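Local coordinates for protein N-acylethanolamine-hydrolyzing acid amidase beta-subunit (Caenorhabditis elegans, PDB 6DY3) that probably degrades bioactive fatty acid amides such as N-palmitoylethanolamine to ethanolamine and free fatty acids, as the beta subunit of a heterodimer made by autocatalytic cleavage, at residues B[102-105]-B[106-110]; B[194-197]-B[198-202]. All blocks are in the same frame, centred on the assembly; numbering follows the deposited sequence.

Contact 1: residues B[102-105]-B[106-110]; sequences NQAT and YTEAV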
loop_
_atom_site.group_PDB
_atom_site.type_symbol
_atom_site.label_atom_id
_atom_site.label_comp_id
_atom_site.label_asym_id
_atom_site.label_seq_id
_atom_site.Cartn_x
_atom_site.Cartn_y
_atom_site.Cartn_z
ATOM N N ASN B 102 -1.166 5.092 15.580
ATOM C CA ASN B 102 -1.997 5.220 16.771
ATOM C C ASN B 102 -2.686 3.935 17.216
ATOM O O ASN B 102 -3.277 3.924 18.301
ATOM C CB ASN B 102 -3.068 6.299 16.544
ATOM C CG ASN B 102 -2.468 7.652 16.223
ATOM O OD1 ASN B 102 -1.492 8.072 16.845
ATOM N ND2 ASN B 102 -3.022 8.322 15.221
ATOM N N GLN B 103 -2.656 2.869 16.423
ATOM C CA GLN B 103 -3.246 1.590 16.806
ATOM C C GLN B 103 -2.119 0.595 17.055
ATOM O O GLN B 103 -1.336 0.296 16.148
ATOM C CB GLN B 103 -4.210 1.087 15.731
ATOM C CG GLN B 103 -5.321 2.077 15.390
ATOM C CD GLN B 103 -6.161 2.486 16.599
ATOM O OE1 GLN B 103 -6.440 1.683 17.487
ATOM N NE2 GLN B 103 -6.557 3.748 16.636
ATOM N N ALA B 104 -2.037 0.091 18.287
ATOM C CA ALA B 104 -0.880 -0.683 18.721
ATOM C C ALA B 104 -1.005 -2.180 18.465
ATOM O O ALA B 104 0.021 -2.854 18.315
ATOM C CB ALA B 104 -0.635 -0.452 20.212
ATOM N N THR B 105 -2.218 -2.726 18.419
ATOM C CA THR B 105 -2.407 -4.164 18.298
ATOM C C THR B 105 -3.184 -4.505 17.031
ATOM O O THR B 105 -3.899 -3.676 16.464
ATOM C CB THR B 105 -3.138 -4.736 19.523
ATOM O OG1 THR B 105 -4.435 -4.138 19.638
ATOM C CG2 THR B 105 -2.344 -4.466 20.787
ATOM N N TYR B 106 -3.028 -5.759 16.598
ATOM C CA TYR B 106 -3.757 -6.255 15.436
ATOM C C TYR B 106 -5.249 -5.992 15.582
ATOM O O TYR B 106 -5.898 -5.483 14.661
ATOM C CB TYR B 106 -3.487 -7.750 15.256
ATOM C CG TYR B 106 -4.414 -8.456 14.287
ATOM C CD1 TYR B 106 -4.054 -8.631 12.953
ATOM C CD2 TYR B 106 -5.637 -8.961 14.703
ATOM C CE1 TYR B 106 -4.893 -9.278 12.065
ATOM C CE2 TYR B 106 -6.485 -9.610 13.819
ATOM C CZ TYR B 106 -6.110 -9.767 12.502
ATOM O OH TYR B 106 -6.950 -10.418 11.619
ATOM N N THR B 107 -5.812 -6.332 16.740
ATOM C CA THR B 107 -7.246 -6.159 16.941
ATOM C C THR B 107 -7.646 -4.693 16.841
ATOM O O THR B 107 -8.717 -4.368 16.315
ATOM C CB THR B 107 -7.657 -6.736 18.294
ATOM O OG1 THR B 107 -7.179 -8.082 18.400
ATOM C CG2 THR B 107 -9.174 -6.726 18.442
ATOM N N GLU B 108 -6.809 -3.792 17.360
ATOM C CA GLU B 108 -7.116 -2.369 17.267
ATOM C C GLU B 108 -7.070 -1.891 15.822
ATOM O O GLU B 108 -7.922 -1.103 15.394
ATOM C CB GLU B 108 -6.145 -1.564 18.129
ATOM C CG GLU B 108 -6.426 -1.644 19.616
ATOM C CD GLU B 108 -5.344 -0.989 20.459
ATOM O OE1 GLU B 108 -4.150 -1.118 20.119
ATOM O OE2 GLU B 108 -5.695 -0.330 21.458
ATOM N N ALA B 109 -6.088 -2.364 15.054
ATOM C CA ALA B 109 -5.971 -1.942 13.664
ATOM C C ALA B 109 -7.135 -2.461 12.828
ATOM O O ALA B 109 -7.665 -1.734 11.979
ATOM C CB ALA B 109 -4.639 -2.419 13.085
ATOM N N VAL B 110 -7.550 -3.711 13.051
ATOM C CA VAL B 110 -8.644 -4.280 12.270
ATOM C C VAL B 110 -9.934 -3.502 12.501
ATOM O O VAL B 110 -10.700 -3.247 11.563
ATOM C CB VAL B 110 -8.817 -5.774 12.605
ATOM C CG1 VAL B 110 -10.057 -6.347 11.918
ATOM C CG2 VAL B 110 -7.582 -6.558 12.189
HETATM O O HOH W 1 -6.736 2.296 20.089
#

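Contact 2: residues B[194-197]-B[198-202]; sequences SMVE and VLSTV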
loop_
_atom_site.group_PDB
_atom_site.type_symbol
_atom_site.label_atom_id
_atom_site.label_comp_id
_atom_site.label_asym_id
_atom_site.label_seq_id
_atom_site.Cartn_x
_atom_site.Cartn_y
_atom_site.Cartn_z
ATOM N N SER B 194 8.885 -19.655 1.389
ATOM C CA SER B 194 7.750 -20.162 0.624
ATOM C C SER B 194 6.956 -19.014 0.016
ATOM O O SER B 194 6.512 -19.098 -1.134
ATOM C CB SER B 194 6.857 -21.019 1.517
ATOM O OG SER B 194 7.607 -22.047 2.143
ATOM N N MET B 195 6.759 -17.937 0.781
ATOM C CA MET B 195 6.054 -16.771 0.261
ATOM C C MET B 195 6.807 -16.155 -0.914
ATOM O O MET B 195 6.193 -15.648 -1.860
ATOM C CB MET B 195 5.856 -15.747 1.380
ATOM C CG MET B 195 4.966 -14.576 1.005
ATOM S SD MET B 195 3.281 -15.099 0.595
ATOM C CE MET B 195 2.662 -15.549 2.218
ATOM N N VAL B 196 8.138 -16.174 -0.869
ATOM C CA VAL B 196 8.931 -15.671 -1.988
ATOM C C VAL B 196 8.682 -16.502 -3.243
ATOM O O VAL B 196 8.632 -15.968 -4.358
ATOM C CB VAL B 196 10.422 -15.650 -1.608
ATOM C CG1 VAL B 196 11.290 -15.370 -2.829
ATOM C CG2 VAL B 196 10.667 -14.620 -0.532
ATOM N N GLU B 197 8.581 -17.828 -3.092
ATOM C CA GLU B 197 8.291 -18.676 -4.245
ATOM C C GLU B 197 6.920 -18.360 -4.831
ATOM O O GLU B 197 6.759 -18.317 -6.055
ATOM C CB GLU B 197 8.372 -20.152 -3.854
ATOM C CG GLU B 197 8.067 -21.110 -5.003
ATOM C CD GLU B 197 8.292 -22.572 -4.632
ATOM O OE1 GLU B 197 8.805 -22.834 -3.522
ATOM O OE2 GLU B 197 7.955 -23.460 -5.449
ATOM N N VAL B 198 5.920 -18.142 -3.972
ATOM C CA VAL B 198 4.577 -17.809 -4.445
ATOM C C VAL B 198 4.592 -16.473 -5.179
ATOM O O VAL B 198 4.141 -16.367 -6.326
ATOM C CB VAL B 198 3.581 -17.783 -3.269
ATOM C CG1 VAL B 198 2.201 -17.326 -3.732
ATOM C CG2 VAL B 198 3.492 -19.150 -2.607
ATOM N N LEU B 199 5.110 -15.431 -4.525
ATOM C CA LEU B 199 5.080 -14.092 -5.110
ATOM C C LEU B 199 5.881 -13.994 -6.406
ATOM O O LEU B 199 5.627 -13.084 -7.206
ATOM C CB LEU B 199 5.599 -13.070 -4.094
ATOM C CG LEU B 199 4.732 -12.877 -2.846
ATOM C CD1 LEU B 199 5.410 -11.945 -1.855
ATOM C CD2 LEU B 199 3.344 -12.356 -3.204
ATOM N N SER B 200 6.826 -14.902 -6.639
ATOM C CA SER B 200 7.660 -14.876 -7.835
ATOM C C SER B 200 7.100 -15.716 -8.976
ATOM O O SER B 200 7.686 -15.719 -10.063
ATOM C CB SER B 200 9.074 -15.352 -7.504
ATOM O OG SER B 200 9.661 -14.528 -6.516
ATOM N N THR B 201 5.994 -16.429 -8.758
ATOM C CA THR B 201 5.394 -17.244 -9.804
ATOM C C THR B 201 4.663 -16.369 -10.812
ATOM O O THR B 201 3.954 -15.428 -10.445
ATOM C CB THR B 201 4.414 -18.263 -9.212
ATOM O OG1 THR B 201 5.075 -19.076 -8.237
ATOM C CG2 THR B 201 3.846 -19.149 -10.297
ATOM N N VAL B 202 4.852 -16.679 -12.089
ATOM C CA VAL B 202 4.145 -15.979 -13.147
ATOM C C VAL B 202 2.713 -16.515 -13.187
ATOM O O VAL B 202 2.511 -17.727 -13.102
ATOM C CB VAL B 202 4.850 -16.158 -14.507
ATOM C CG1 VAL B 202 4.073 -15.469 -15.613
ATOM C CG2 VAL B 202 6.261 -15.614 -14.439
#

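Contact 1: residues B[102-105]-B[106-110]
Thr105 O accepts Ala109 N at 2.9 Å, the first-turn i to i+4 bond of helix 106-113, whose N-cap is Thr105. The two residues of a capping box, Thr105 and Glu108, answer each other here. With chi1 at 61°, Thr105 OG1 sits between its own N and carbonyl carbon and takes a weak bond from Glu108 N at 3.3 Å. The reply comes from Glu108, which reaches back with OE1 to Thr105 N, a weak bond of 3.0 Å. Ala104 N and Thr105 OG1 are weak donors to this same oxygen, so three donors share it, and a carboxylate at a helix N terminus is probably favoured electrostatically. Gln103 bends at chi2 and brings OE1 within 3.3 Å of Glu108 CB, its amide plane 83° from the carboxylate. A water donates to Gln103 OE1 at 2.7 Å. With an alanine here, the water is likely to lose its acceptor OE1, and Glu108 CB the amide that lies against it. On another flank, Tyr106 and Val110 pack on Val135 of strand 134-139. The same water also donates, weakly, to Glu108 OE2 at 3.1 Å.

Contact 2: residues B[194-197]-B[198-202]
Ser200 and Thr201 both hold their hydroxyls beside the backbone N and anti to the carbonyl carbon, at chi1 -59° and -56°, and this turns each OG or OG1 back along the chain to a carbonyl four residues earlier. Ser200 OG donates to Val196 O at 2.8 Å, and Thr201 OG1 donates to Glu197 O at 2.9 Å, the latter tilted 23° from the carbonyl plane. Each acceptor also receives a weaker donor: Ser200 N makes a weak bond of 3.1 Å to Val196 O and a longer, weak one of 3.5 Å to Glu197 O. The hydroxyls are consistent with a supplement to the weak bonds of Ser200 N, in contrast to Val198 N and Leu199 N, which still make regular helical bonds to Ser194 O and Met195 O.

This is side-chain to main-chain bonding at the C-terminal part of helix 192-199, which lies against the five-stranded antiparallel sheet of the Ntn-hydrolase fold. Met195 and Leu199, one turn apart, touch Ile4 of strand 2-7 and Val214 of strand 209-215 in that sheet. Met195 CG meets Leu199 CD1 at 3.9 Å, the two side chains passing at a slant. Val198, on the neighbouring flank, reaches Leu185 of helix 173-185 as well as Ile4. Glu197 leads to the same helix, where OE2 has a weak, long ion pair with Lys181. Ser194 OG hydrogen-bonds to Asp191 OD2. The side chain of Leu199 comes to about 6 Å from that of Arg17, a residue probably important for activity, and Leu199 O accepts a hydrogen bond from Asn18 ND2.

How the contacts relate
From the N terminus, helix 92-102 is followed by a short connection that contact 1 closes locally as the chain enters helix 106-113. The chain then passes through strands 122-127 and 134-139, both touched by that helix, before helix 192-199 and contact 2. The contacts are in series, neither nested nor crossing, and both are local. Contact 1 lies at the start of a helix, contact 2 in the C-terminal part of one. The centres of contacts 1 and 2 are 28 Å apart, on opposite sides of the chain's centre. Contact 1 packs on the seven-stranded sheet through Tyr106 and Val110, and contact 2 on the five-stranded one through Met195, Val198 and Leu199, consistent with the layered Ntn-hydrolase fold.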